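Side-chain contacts in vacuolar-sorting protein BRO1 (Saccharomyces cerevisiae, PDB 1ZB1), which sorts cargo proteins into the intralumenal vesicles of multivesicular bodies and recruits the deubiquitinase DOA4 to endosomes, here represented by its Bro1 domain: residues P8-L13 / E139-D144; E189-F194 / S215-N220; I277-F282 / V335-A340. All blocks are in the same frame, centred on the assembly; numbering follows the deposited sequence.

Contact 1: P8-L13 / E139-D144; sequences PYLFDL and ENINED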
ATOM      1  N   PRO A   8       0.256  15.717  -2.631  1.00 29.60           N
ATOM      2  CA  PRO A   8      -0.146  14.318  -2.468  1.00 28.06           C
ATOM      3  C   PRO A   8      -0.806  14.031  -1.124  1.00 26.01           C
ATOM      4  O   PRO A   8      -0.342  14.490  -0.083  1.00 27.83           O
ATOM      5  CB  PRO A   8       1.171  13.567  -2.629  1.00 28.68           C
ATOM      6  CG  PRO A   8       2.147  14.508  -2.009  1.00 30.91           C
ATOM      7  CD  PRO A   8       1.724  15.847  -2.580  1.00 30.38           C
ATOM      8  N   TYR A   9      -1.890  13.266  -1.162  1.00 25.79           N
ATOM      9  CA  TYR A   9      -2.623  12.890   0.039  1.00 24.99           C
ATOM     10  C   TYR A   9      -2.463  11.379   0.239  1.00 24.51           C
ATOM     11  O   TYR A   9      -3.064  10.591  -0.493  1.00 24.28           O
ATOM     12  CB  TYR A   9      -4.104  13.225  -0.132  1.00 25.90           C
ATOM     13  CG  TYR A   9      -4.932  13.000   1.110  1.00 29.01           C
ATOM     14  CD1 TYR A   9      -5.197  14.047   1.990  1.00 29.29           C
ATOM     15  CD2 TYR A   9      -5.442  11.737   1.412  1.00 27.05           C
ATOM     16  CE1 TYR A   9      -5.954  13.844   3.145  1.00 30.90           C
ATOM     17  CE2 TYR A   9      -6.203  11.523   2.565  1.00 29.23           C
ATOM     18  CZ  TYR A   9      -6.453  12.583   3.424  1.00 29.51           C
ATOM     19  OH  TYR A   9      -7.208  12.391   4.554  1.00 30.79           O
ATOM     20  N   LEU A  10      -1.662  10.981   1.221  1.00 22.38           N
ATOM     21  CA  LEU A  10      -1.428   9.563   1.492  1.00 24.64           C
ATOM     22  C   LEU A  10      -2.121   9.085   2.769  1.00 23.43           C
ATOM     23  O   LEU A  10      -2.063   9.755   3.804  1.00 24.55           O
ATOM     24  CB  LEU A  10       0.079   9.294   1.602  1.00 23.53           C
ATOM     25  CG  LEU A  10       0.908   9.669   0.367  1.00 25.19           C
ATOM     26  CD1 LEU A  10       2.378   9.382   0.633  1.00 25.75           C
ATOM     27  CD2 LEU A  10       0.418   8.891  -0.842  1.00 22.15           C
ATOM     28  N   PHE A  11      -2.777   7.930   2.690  1.00 23.01           N
ATOM     29  CA  PHE A  11      -3.468   7.361   3.843  1.00 21.70           C
ATOM     30  C   PHE A  11      -2.447   6.903   4.877  1.00 22.01           C
ATOM     31  O   PHE A  11      -1.405   6.345   4.531  1.00 20.31           O
ATOM     32  CB  PHE A  11      -4.340   6.165   3.429  1.00 21.93           C
ATOM     33  CG  PHE A  11      -5.531   6.534   2.581  1.00 24.27           C
ATOM     34  CD1 PHE A  11      -6.028   7.835   2.568  1.00 22.84           C
ATOM     35  CD2 PHE A  11      -6.175   5.563   1.814  1.00 23.39           C
ATOM     36  CE1 PHE A  11      -7.151   8.170   1.803  1.00 21.77           C
ATOM     37  CE2 PHE A  11      -7.298   5.882   1.045  1.00 24.51           C
ATOM     38  CZ  PHE A  11      -7.786   7.194   1.041  1.00 22.84           C
ATOM     39  N   ASP A  12      -2.749   7.139   6.148  1.00 21.05           N
ATOM     40  CA  ASP A  12      -1.844   6.751   7.226  1.00 23.82           C
ATOM     41  C   ASP A  12      -2.257   5.383   7.771  1.00 22.93           C
ATOM     42  O   ASP A  12      -3.260   5.267   8.482  1.00 21.94           O
ATOM     43  CB  ASP A  12      -1.893   7.797   8.340  1.00 28.09           C
ATOM     44  CG  ASP A  12      -0.657   7.778   9.210  1.00 37.00           C
ATOM     45  OD1 ASP A  12       0.433   8.127   8.699  1.00 40.11           O
ATOM     46  OD2 ASP A  12      -0.770   7.411  10.402  1.00 41.59           O
ATOM     47  N   LEU A  13      -1.494   4.348   7.427  1.00 20.13           N
ATOM     48  CA  LEU A  13      -1.801   2.995   7.889  1.00 20.02           C
ATOM     49  C   LEU A  13      -1.308   2.773   9.326  1.00 20.95           C
ATOM     50  O   LEU A  13      -0.387   3.451   9.793  1.00 19.39           O
ATOM     51  CB  LEU A  13      -1.189   1.958   6.936  1.00 17.66           C
ATOM     52  CG  LEU A  13      -1.640   2.068   5.469  1.00 19.25           C
ATOM     53  CD1 LEU A  13      -1.073   0.914   4.660  1.00 18.79           C
ATOM     54  CD2 LEU A  13      -3.157   2.053   5.386  1.00 21.21           C
ATOM     55  N   GLU A 139       7.489   9.691   4.673  1.00 30.68           N
ATOM     56  CA  GLU A 139       8.624  10.457   5.167  1.00 36.41           C
ATOM     57  C   GLU A 139       9.502  11.038   4.058  1.00 37.68           C
ATOM     58  O   GLU A 139      10.098  12.099   4.235  1.00 37.79           O
ATOM     59  CB  GLU A 139       9.464   9.567   6.093  1.00 37.73           C
ATOM     60  CG  GLU A 139      10.512  10.291   6.917  1.00 41.51           C
ATOM     61  CD  GLU A 139      11.180   9.376   7.932  1.00 43.12           C
ATOM     62  OE1 GLU A 139      11.803   8.376   7.510  1.00 44.99           O
ATOM     63  OE2 GLU A 139      11.080   9.654   9.150  1.00 40.82           O
ATOM     64  N   ASN A 140       9.581  10.353   2.920  1.00 39.31           N
ATOM     65  CA  ASN A 140      10.402  10.816   1.800  1.00 43.15           C
ATOM     66  C   ASN A 140       9.576  11.449   0.685  1.00 45.15           C
ATOM     67  O   ASN A 140      10.052  11.586  -0.440  1.00 45.49           O
ATOM     68  CB  ASN A 140      11.211   9.653   1.218  1.00 43.91           C
ATOM     69  CG  ASN A 140      12.177   9.046   2.221  1.00 46.30           C
ATOM     70  OD1 ASN A 140      12.721   7.963   1.998  1.00 46.96           O
ATOM     71  ND2 ASN A 140      12.402   9.744   3.330  1.00 46.03           N
ATOM     72  N   ILE A 141       8.344  11.834   1.000  1.00 48.56           N
ATOM     73  CA  ILE A 141       7.454  12.444   0.017  1.00 52.47           C
ATOM     74  C   ILE A 141       7.946  13.842  -0.340  1.00 55.36           C
ATOM     75  O   ILE A 141       7.229  14.626  -0.962  1.00 55.39           O
ATOM     76  CB  ILE A 141       6.010  12.543   0.563  1.00 53.02           C
ATOM     77  CG1 ILE A 141       5.027  12.803  -0.579  1.00 54.24           C
ATOM     78  CG2 ILE A 141       5.915  13.659   1.590  1.00 55.35           C
ATOM     79  CD1 ILE A 141       4.927  11.663  -1.572  1.00 55.27           C
ATOM     80  N   ASN A 142       9.177  14.145   0.058  1.00 58.16           N
ATOM     81  CA  ASN A 142       9.771  15.449  -0.199  1.00 61.46           C
ATOM     82  C   ASN A 142      10.589  15.496  -1.487  1.00 62.36           C
ATOM     83  O   ASN A 142      10.701  16.550  -2.115  1.00 63.72           O
ATOM     84  CB  ASN A 142      10.647  15.858   0.986  1.00 63.47           C
ATOM     85  CG  ASN A 142       9.856  15.988   2.272  1.00 65.44           C
ATOM     86  OD1 ASN A 142       9.020  16.886   2.415  1.00 66.27           O
ATOM     87  ND2 ASN A 142      10.107  15.086   3.216  1.00 64.39           N
ATOM     88  N   GLU A 143      11.163  14.363  -1.878  1.00 62.48           N
ATOM     89  CA  GLU A 143      11.956  14.313  -3.099  1.00 61.52           C
ATOM     90  C   GLU A 143      11.063  14.368  -4.331  1.00 59.93           C
ATOM     91  O   GLU A 143       9.912  14.804  -4.255  1.00 60.75           O
ATOM     92  CB  GLU A 143      12.813  13.045  -3.143  1.00 63.79           C
ATOM     93  CG  GLU A 143      13.929  13.004  -2.111  1.00 66.55           C
ATOM     94  CD  GLU A 143      13.423  12.704  -0.716  1.00 67.65           C
ATOM     95  OE1 GLU A 143      12.963  11.563  -0.487  1.00 67.57           O
ATOM     96  OE2 GLU A 143      13.485  13.606   0.147  1.00 68.65           O
ATOM     97  N   ASP A 144      11.598  13.918  -5.463  1.00 57.46           N
ATOM     98  CA  ASP A 144      10.866  13.922  -6.727  1.00 54.48           C
ATOM     99  C   ASP A 144       9.908  12.738  -6.847  1.00 50.81           C
ATOM    100  O   ASP A 144       9.605  12.287  -7.955  1.00 51.49           O
ATOM    101  CB  ASP A 144      11.851  13.894  -7.896  1.00 56.67           C
ATOM    102  CG  ASP A 144      12.587  12.575  -8.000  1.00 57.78           C
ATOM    103  OD1 ASP A 144      13.195  12.153  -6.995  1.00 58.79           O
ATOM    104  OD2 ASP A 144      12.555  11.961  -9.087  1.00 59.74           O
TER

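Contact 2: E189-F194 / S215-N220; sequences EAQELF and SRATCN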
ATOM      1  N   GLU A 189      -1.975   4.469  -4.967  1.00 17.56           N
ATOM      2  CA  GLU A 189      -1.184   5.625  -4.546  1.00 19.52           C
ATOM      3  C   GLU A 189       0.147   5.709  -5.287  1.00 18.83           C
ATOM      4  O   GLU A 189       0.607   6.803  -5.625  1.00 17.09           O
ATOM      5  CB  GLU A 189      -0.940   5.605  -3.033  1.00 18.86           C
ATOM      6  CG  GLU A 189      -2.211   5.755  -2.199  1.00 20.90           C
ATOM      7  CD  GLU A 189      -1.937   5.873  -0.712  1.00 20.87           C
ATOM      8  OE1 GLU A 189      -0.912   5.329  -0.249  1.00 22.74           O
ATOM      9  OE2 GLU A 189      -2.753   6.499   0.002  1.00 21.80           O
ATOM     10  N   ALA A 190       0.771   4.560  -5.538  1.00 18.61           N
ATOM     11  CA  ALA A 190       2.038   4.550  -6.262  1.00 18.26           C
ATOM     12  C   ALA A 190       1.822   5.127  -7.670  1.00 20.22           C
ATOM     13  O   ALA A 190       2.585   5.985  -8.122  1.00 20.05           O
ATOM     14  CB  ALA A 190       2.588   3.124  -6.348  1.00 18.75           C
ATOM     15  N   GLN A 191       0.781   4.654  -8.350  1.00 19.98           N
ATOM     16  CA  GLN A 191       0.439   5.123  -9.699  1.00 22.03           C
ATOM     17  C   GLN A 191       0.143   6.625  -9.650  1.00 23.49           C
ATOM     18  O   GLN A 191       0.611   7.392 -10.492  1.00 24.40           O
ATOM     19  CB  GLN A 191      -0.794   4.370 -10.222  1.00 21.70           C
ATOM     20  CG  GLN A 191      -1.314   4.808 -11.609  1.00 21.91           C
ATOM     21  CD  GLN A 191      -0.365   4.447 -12.746  1.00 26.70           C
ATOM     22  OE1 GLN A 191       0.437   3.525 -12.626  1.00 28.96           O
ATOM     23  NE2 GLN A 191      -0.468   5.166 -13.866  1.00 24.19           N
ATOM     24  N   GLU A 192      -0.633   7.036  -8.653  1.00 22.87           N
ATOM     25  CA  GLU A 192      -0.982   8.443  -8.492  1.00 22.43           C
ATOM     26  C   GLU A 192       0.267   9.321  -8.365  1.00 21.74           C
ATOM     27  O   GLU A 192       0.360  10.374  -9.004  1.00 21.78           O
ATOM     28  CB  GLU A 192      -1.885   8.618  -7.266  1.00 21.99           C
ATOM     29  CG  GLU A 192      -2.107  10.060  -6.853  1.00 20.99           C
ATOM     30  CD  GLU A 192      -3.090  10.194  -5.701  1.00 23.13           C
ATOM     31  OE1 GLU A 192      -3.127   9.298  -4.831  1.00 20.31           O
ATOM     32  OE2 GLU A 192      -3.812  11.208  -5.659  1.00 23.00           O
ATOM     33  N   LEU A 193       1.227   8.897  -7.549  1.00 20.88           N
ATOM     34  CA  LEU A 193       2.459   9.668  -7.375  1.00 22.48           C
ATOM     35  C   LEU A 193       3.260   9.725  -8.680  1.00 23.81           C
ATOM     36  O   LEU A 193       3.966  10.703  -8.944  1.00 23.57           O
ATOM     37  CB  LEU A 193       3.311   9.059  -6.256  1.00 23.52           C
ATOM     38  CG  LEU A 193       3.369   9.802  -4.909  1.00 27.29           C
ATOM     39  CD1 LEU A 193       2.028  10.423  -4.572  1.00 25.99           C
ATOM     40  CD2 LEU A 193       3.815   8.842  -3.819  1.00 27.89           C
ATOM     41  N   PHE A 194       3.139   8.685  -9.499  1.00 24.76           N
ATOM     42  CA  PHE A 194       3.854   8.644 -10.775  1.00 27.46           C
ATOM     43  C   PHE A 194       3.302   9.739 -11.691  1.00 29.14           C
ATOM     44  O   PHE A 194       4.059  10.441 -12.371  1.00 29.81           O
ATOM     45  CB  PHE A 194       3.690   7.275 -11.439  1.00 28.23           C
ATOM     46  CG  PHE A 194       4.544   7.091 -12.664  1.00 30.62           C
ATOM     47  CD1 PHE A 194       5.920   6.914 -12.547  1.00 32.09           C
ATOM     48  CD2 PHE A 194       3.981   7.117 -13.934  1.00 29.32           C
ATOM     49  CE1 PHE A 194       6.725   6.765 -13.682  1.00 33.06           C
ATOM     50  CE2 PHE A 194       4.775   6.970 -15.076  1.00 31.62           C
ATOM     51  CZ  PHE A 194       6.149   6.794 -14.946  1.00 33.15           C
ATOM     52  N   SER A 215      -3.372   8.727 -16.139  1.00 26.03           N
ATOM     53  CA  SER A 215      -4.442   9.220 -15.288  1.00 24.71           C
ATOM     54  C   SER A 215      -5.597   8.240 -15.302  1.00 25.37           C
ATOM     55  O   SER A 215      -6.222   8.001 -14.274  1.00 26.38           O
ATOM     56  CB  SER A 215      -4.926  10.590 -15.769  1.00 26.00           C
ATOM     57  OG  SER A 215      -3.965  11.591 -15.493  1.00 27.46           O
ATOM     58  N   ARG A 216      -5.880   7.663 -16.464  1.00 25.24           N
ATOM     59  CA  ARG A 216      -6.971   6.711 -16.557  1.00 27.49           C
ATOM     60  C   ARG A 216      -6.671   5.510 -15.674  1.00 26.82           C
ATOM     61  O   ARG A 216      -7.560   4.986 -15.004  1.00 27.33           O
ATOM     62  CB  ARG A 216      -7.180   6.245 -17.998  1.00 29.02           C
ATOM     63  CG  ARG A 216      -8.405   5.362 -18.150  1.00 34.84           C
ATOM     64  CD  ARG A 216      -9.668   6.119 -17.744  1.00 40.84           C
ATOM     65  NE  ARG A 216     -10.777   5.233 -17.399  1.00 44.46           N
ATOM     66  CZ  ARG A 216     -11.332   4.359 -18.233  1.00 47.90           C
ATOM     67  NH1 ARG A 216     -10.885   4.243 -19.479  1.00 48.89           N
ATOM     68  NH2 ARG A 216     -12.337   3.598 -17.818  1.00 49.07           N
ATOM     69  N   ALA A 217      -5.415   5.081 -15.670  1.00 25.36           N
ATOM     70  CA  ALA A 217      -5.022   3.940 -14.855  1.00 26.09           C
ATOM     71  C   ALA A 217      -5.208   4.259 -13.368  1.00 24.68           C
ATOM     72  O   ALA A 217      -5.656   3.408 -12.599  1.00 24.59           O
ATOM     73  CB  ALA A 217      -3.568   3.557 -15.149  1.00 26.25           C
ATOM     74  N   THR A 218      -4.873   5.485 -12.970  1.00 24.00           N
ATOM     75  CA  THR A 218      -5.022   5.902 -11.572  1.00 23.87           C
ATOM     76  C   THR A 218      -6.489   5.780 -11.167  1.00 26.58           C
ATOM     77  O   THR A 218      -6.816   5.290 -10.079  1.00 26.13           O
ATOM     78  CB  THR A 218      -4.558   7.356 -11.370  1.00 23.96           C
ATOM     79  OG1 THR A 218      -3.198   7.487 -11.806  1.00 23.72           O
ATOM     80  CG2 THR A 218      -4.644   7.748  -9.894  1.00 21.66           C
ATOM     81  N   CYS A 219      -7.369   6.218 -12.062  1.00 25.40           N
ATOM     82  CA  CYS A 219      -8.803   6.145 -11.830  1.00 27.62           C
ATOM     83  C   CYS A 219      -9.231   4.691 -11.647  1.00 26.49           C
ATOM     84  O   CYS A 219      -9.890   4.354 -10.664  1.00 26.70           O
ATOM     85  CB  CYS A 219      -9.565   6.762 -13.011  1.00 29.72           C
ATOM     86  SG  CYS A 219     -11.318   6.319 -13.049  1.00 33.73           S
ATOM     87  N   ASN A 220      -8.845   3.829 -12.584  1.00 26.44           N
ATOM     88  CA  ASN A 220      -9.216   2.418 -12.503  1.00 27.11           C
ATOM     89  C   ASN A 220      -8.743   1.768 -11.198  1.00 26.98           C
ATOM     90  O   ASN A 220      -9.455   0.962 -10.605  1.00 26.15           O
ATOM     91  CB  ASN A 220      -8.661   1.633 -13.699  1.00 28.96           C
ATOM     92  CG  ASN A 220      -9.250   2.090 -15.034  1.00 32.97           C
ATOM     93  OD1 ASN A 220     -10.371   2.604 -15.092  1.00 33.10           O
ATOM     94  ND2 ASN A 220      -8.500   1.886 -16.110  1.00 32.58           N
TER

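Contact 3: I277-F282 / V335-A340; sequences IAFLDF and VDSIKA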
ATOM      1  N   ILE A 277     -14.036  18.997 -27.845  1.00 41.91           N
ATOM      2  CA  ILE A 277     -15.039  19.692 -27.048  1.00 40.42           C
ATOM      3  C   ILE A 277     -15.902  18.668 -26.314  1.00 39.39           C
ATOM      4  O   ILE A 277     -16.316  18.888 -25.178  1.00 37.86           O
ATOM      5  CB  ILE A 277     -15.935  20.584 -27.947  1.00 41.29           C
ATOM      6  CG1 ILE A 277     -15.097  21.727 -28.526  1.00 40.70           C
ATOM      7  CG2 ILE A 277     -17.119  21.124 -27.152  1.00 40.39           C
ATOM      8  CD1 ILE A 277     -15.826  22.570 -29.550  1.00 43.86           C
ATOM      9  N   ALA A 278     -16.164  17.542 -26.971  1.00 37.96           N
ATOM     10  CA  ALA A 278     -16.969  16.485 -26.377  1.00 38.65           C
ATOM     11  C   ALA A 278     -16.256  15.887 -25.161  1.00 38.81           C
ATOM     12  O   ALA A 278     -16.898  15.538 -24.168  1.00 38.90           O
ATOM     13  CB  ALA A 278     -17.251  15.400 -27.413  1.00 39.24           C
ATOM     14  N   PHE A 279     -14.932  15.776 -25.237  1.00 37.29           N
ATOM     15  CA  PHE A 279     -14.158  15.225 -24.132  1.00 36.44           C
ATOM     16  C   PHE A 279     -13.964  16.220 -22.999  1.00 36.21           C
ATOM     17  O   PHE A 279     -13.847  15.825 -21.840  1.00 34.17           O
ATOM     18  CB  PHE A 279     -12.807  14.706 -24.630  1.00 34.77           C
ATOM     19  CG  PHE A 279     -12.845  13.270 -25.051  1.00 35.53           C
ATOM     20  CD1 PHE A 279     -12.803  12.255 -24.098  1.00 36.26           C
ATOM     21  CD2 PHE A 279     -12.973  12.927 -26.392  1.00 35.92           C
ATOM     22  CE1 PHE A 279     -12.890  10.914 -24.474  1.00 37.09           C
ATOM     23  CE2 PHE A 279     -13.062  11.591 -26.782  1.00 37.34           C
ATOM     24  CZ  PHE A 279     -13.021  10.581 -25.820  1.00 38.44           C
ATOM     25  N   LEU A 280     -13.926  17.508 -23.324  1.00 34.82           N
ATOM     26  CA  LEU A 280     -13.784  18.524 -22.283  1.00 36.57           C
ATOM     27  C   LEU A 280     -15.116  18.561 -21.543  1.00 36.93           C
ATOM     28  O   LEU A 280     -15.179  18.843 -20.345  1.00 34.79           O
ATOM     29  CB  LEU A 280     -13.478  19.889 -22.901  1.00 38.33           C
ATOM     30  CG  LEU A 280     -12.001  20.183 -23.184  1.00 39.29           C
ATOM     31  CD1 LEU A 280     -11.274  20.431 -21.876  1.00 41.01           C
ATOM     32  CD2 LEU A 280     -11.370  19.024 -23.933  1.00 40.95           C
ATOM     33  N   ASP A 281     -16.175  18.259 -22.284  1.00 38.05           N
ATOM     34  CA  ASP A 281     -17.529  18.216 -21.750  1.00 39.35           C
ATOM     35  C   ASP A 281     -17.553  17.100 -20.707  1.00 37.53           C
ATOM     36  O   ASP A 281     -17.969  17.307 -19.566  1.00 37.67           O
ATOM     37  CB  ASP A 281     -18.511  17.900 -22.883  1.00 42.66           C
ATOM     38  CG  ASP A 281     -19.934  18.300 -22.558  1.00 47.21           C
ATOM     39  OD1 ASP A 281     -20.507  17.764 -21.584  1.00 50.95           O
ATOM     40  OD2 ASP A 281     -20.483  19.156 -23.286  1.00 51.13           O
ATOM     41  N   PHE A 282     -17.088  15.919 -21.111  1.00 35.27           N
ATOM     42  CA  PHE A 282     -17.041  14.758 -20.230  1.00 34.62           C
ATOM     43  C   PHE A 282     -16.166  15.025 -19.012  1.00 32.32           C
ATOM     44  O   PHE A 282     -16.510  14.635 -17.893  1.00 33.00           O
ATOM     45  CB  PHE A 282     -16.501  13.542 -20.987  1.00 34.91           C
ATOM     46  CG  PHE A 282     -16.379  12.308 -20.140  1.00 36.60           C
ATOM     47  CD1 PHE A 282     -17.515  11.668 -19.650  1.00 37.37           C
ATOM     48  CD2 PHE A 282     -15.127  11.785 -19.828  1.00 36.66           C
ATOM     49  CE1 PHE A 282     -17.407  10.523 -18.861  1.00 37.52           C
ATOM     50  CE2 PHE A 282     -15.007  10.640 -19.040  1.00 37.80           C
ATOM     51  CZ  PHE A 282     -16.149  10.008 -18.556  1.00 37.65           C
ATOM     52  N   VAL A 335     -15.612   6.210 -23.950  1.00 79.04           N
ATOM     53  CA  VAL A 335     -14.841   6.166 -22.713  1.00 77.69           C
ATOM     54  C   VAL A 335     -13.609   5.275 -22.870  1.00 76.47           C
ATOM     55  O   VAL A 335     -12.518   5.624 -22.417  1.00 76.08           O
ATOM     56  CB  VAL A 335     -15.704   5.649 -21.532  1.00 78.17           C
ATOM     57  CG1 VAL A 335     -16.235   4.258 -21.839  1.00 77.92           C
ATOM     58  CG2 VAL A 335     -14.884   5.642 -20.248  1.00 78.24           C
ATOM     59  N   ASP A 336     -13.787   4.130 -23.525  1.00 75.01           N
ATOM     60  CA  ASP A 336     -12.686   3.198 -23.743  1.00 73.48           C
ATOM     61  C   ASP A 336     -11.767   3.677 -24.858  1.00 71.48           C
ATOM     62  O   ASP A 336     -10.938   2.921 -25.365  1.00 71.54           O
ATOM     63  CB  ASP A 336     -13.226   1.802 -24.066  1.00 74.87           C
ATOM     64  CG  ASP A 336     -13.883   1.142 -22.867  1.00 76.18           C
ATOM     65  OD1 ASP A 336     -14.375   0.001 -23.003  1.00 76.66           O
ATOM     66  OD2 ASP A 336     -13.906   1.766 -21.784  1.00 77.07           O
ATOM     67  N   SER A 337     -11.926   4.941 -25.237  1.00 68.81           N
ATOM     68  CA  SER A 337     -11.095   5.538 -26.273  1.00 65.27           C
ATOM     69  C   SER A 337      -9.736   5.825 -25.644  1.00 62.98           C
ATOM     70  O   SER A 337      -8.716   5.885 -26.332  1.00 62.73           O
ATOM     71  CB  SER A 337     -11.727   6.839 -26.777  1.00 64.94           C
ATOM     72  OG  SER A 337     -10.934   7.442 -27.782  1.00 63.78           O
ATOM     73  N   ILE A 338      -9.738   6.004 -24.325  1.00 59.85           N
ATOM     74  CA  ILE A 338      -8.515   6.266 -23.575  1.00 56.64           C
ATOM     75  C   ILE A 338      -8.034   4.939 -23.005  1.00 54.03           C
ATOM     76  O   ILE A 338      -8.716   4.324 -22.189  1.00 52.66           O
ATOM     77  CB  ILE A 338      -8.760   7.243 -22.409  1.00 56.86           C
ATOM     78  CG1 ILE A 338      -9.379   8.539 -22.936  1.00 57.06           C
ATOM     79  CG2 ILE A 338      -7.445   7.542 -21.701  1.00 56.52           C
ATOM     80  CD1 ILE A 338      -9.707   9.552 -21.854  1.00 56.81           C
ATOM     81  N   LYS A 339      -6.855   4.508 -23.440  1.00 52.00           N
ATOM     82  CA  LYS A 339      -6.279   3.240 -23.002  1.00 49.99           C
ATOM     83  C   LYS A 339      -5.344   3.405 -21.801  1.00 47.26           C
ATOM     84  O   LYS A 339      -4.232   3.921 -21.924  1.00 46.88           O
ATOM     85  CB  LYS A 339      -5.537   2.607 -24.175  1.00 51.68           C
ATOM     86  CG  LYS A 339      -6.392   2.525 -25.432  1.00 53.66           C
ATOM     87  CD  LYS A 339      -5.551   2.295 -26.674  1.00 55.73           C
ATOM     88  CE  LYS A 339      -6.400   2.400 -27.933  1.00 56.51           C
ATOM     89  NZ  LYS A 339      -5.579   2.294 -29.173  1.00 56.48           N
ATOM     90  N   ALA A 340      -5.810   2.950 -20.643  1.00 43.53           N
ATOM     91  CA  ALA A 340      -5.057   3.048 -19.394  1.00 40.20           C
ATOM     92  C   ALA A 340      -3.654   2.444 -19.442  1.00 37.96           C
ATOM     93  O   ALA A 340      -3.426   1.419 -20.086  1.00 37.12           O
ATOM     94  CB  ALA A 340      -5.855   2.405 -18.263  1.00 40.04           C
TER

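Contact 1: P8-L13 / E139-D144
Ile141 carries its CG1 branch anti to the backbone N (chi1 -164°) and then turns CD1 back at chi2 (65°), which lets the one branch meet Pro8 and Leu10 together. Its CG1 packs 3.6 Å from CG of Pro8, where the proline ring and the isoleucine branch lie alongside, running opposite ways. CD1 of Ile141 lies 4.0 Å from the same Pro8 CG and, at its end, meets CD1 of Leu10 tip to tip at 4.1 Å. Leu10 reaches that point with CG anti to its carbonyl carbon. The join is wholly apolar: no hydrogen bond crosses between 8-13 and 139-144, and all three touching residues are partly exposed. Ile141 is the second residue of a type I turn, Asn140 to Glu143. The loop segment 8-13 is held by hydrogen bonds from Arg138 NH1 to Leu10 O and from Lys251 NZ to Tyr9 O. The contact joins the N-terminal loop of the Bro1 domain to the turn between helices 118-139 and 146-165, and lies against helix 176-198, whose Leu193 touches both Pro8 and Ile141, while Ser148 of helix 146-165 touches Ile141.

Contact 2: E189-F194 / S215-N220
Gln191 and Thr218 touch where helices 176-198 and 208-230 run antiparallel, the axes of segments 189-194 and 215-220 passing 9.0 Å apart at a crossing angle of -157°, with Glu192 CA and Thr218 CA only 5.7 Å apart. Gln191 starts out anti to its backbone N (chi1 177°) and bends at chi2 (69°), which lays its CG against Thr218 and swings the amide over Ala217. CG of Gln191 lies 3.3 Å from OG1 of Thr218, the two side chains meeting at a slant, and NE2 of Gln191 rests 3.7 Å from CB of Ala217. The other branch of Thr218, CG2, packs against CB of Glu192 at 3.9 Å. The chain of Glu192 is extended beyond CG and carries its carboxylate away from this meeting point to helix 242-269, where OE1 forms a salt bridge with Lys251 NZ and OE2 a hydrogen bond with Tyr255 OH.

No hydrogen bond joins the two segments directly; the buried polar ends are satisfied around them. Leu214 O accepts from both Gln191 NE2 and Thr218 OG1, so this one carbonyl ties the glutamine to the neighbouring helix and holds the threonine hydroxyl within its own, while Ala343 N donates to Gln191 OE1 and a weak bond from NE2 to Leu341 O adds to the hold on the 341-343 loop. Thus helices 176-198 and 208-230, consecutive helices of the largely helical Bro1 domain, pack antiparallel, with helix 242-269 beside both and helix 146-165 touching Glu189 and Leu193.

Contact 3: I277-F282 / V335-A340
Phe279 sends its ring from helix 275-290 onto Ser337 and Ile338, a helix-to-loop contact in the largely helical, TPR-clan Bro1 domain. CZ of Phe279 approaches CB of Ser337 at 4.1 Å, and CE1 of Phe279 lies 4.3 Å from CD1 of Ile338; both partners come obliquely to the ring. The serine thus meets the ring through its methylene carbon, and the isoleucine through the end of its longer branch. Ile338 gets there with CG1 beside the backbone N (chi1 -56°) and an extended chi2 (178°), which puts CD1 far enough out to reach the phenylalanine. The segments exchange no hydrogen bond.

Around the ring lies a second shell: His263 of helix 242-269 meets Phe279 edge-to-face, Leu267 of the same helix also touches it, and Val333 adds a contact from the loop leading into 335-340. Behind Ile338 stand Ser259, again from helix 242-269, and Ser212 and Arg216 from helix 208-230. The loop therefore runs across several helices, and Phe279 is the residue of 277-282 that it meets most closely. Helix 303-322 also packs on helix 275-290, Leu280 touching Leu310 and Gln314. Within the loop, the short 3-10 segment 335-337 carries Ser337, and a weak backbone bond joins Ile338 N, just after it, to Val335 O at 3.4 Å.

In the fold
Contact 1 is a surface contact between two loops, while contacts 2 and 3 are buried, the one between two helices and the other between a helix and a loop. Helix 176-198 ties the first two together: Glu189 OE2 probably accepts a hydrogen bond from Phe11 N at 3.0 Å. Helix 208-230 links contact 2 to contact 3, since Asn220 and Ala217 pack on Ala340. Contacts 1 and 3 do not touch, their nearest atoms about 20 Å apart. The chemistry differs too: contact 1 is purely aliphatic, contact 2 brings buried polar ends that bond to residues around the helix pair, and contact 3 sets one aromatic ring against aliphatic carbons.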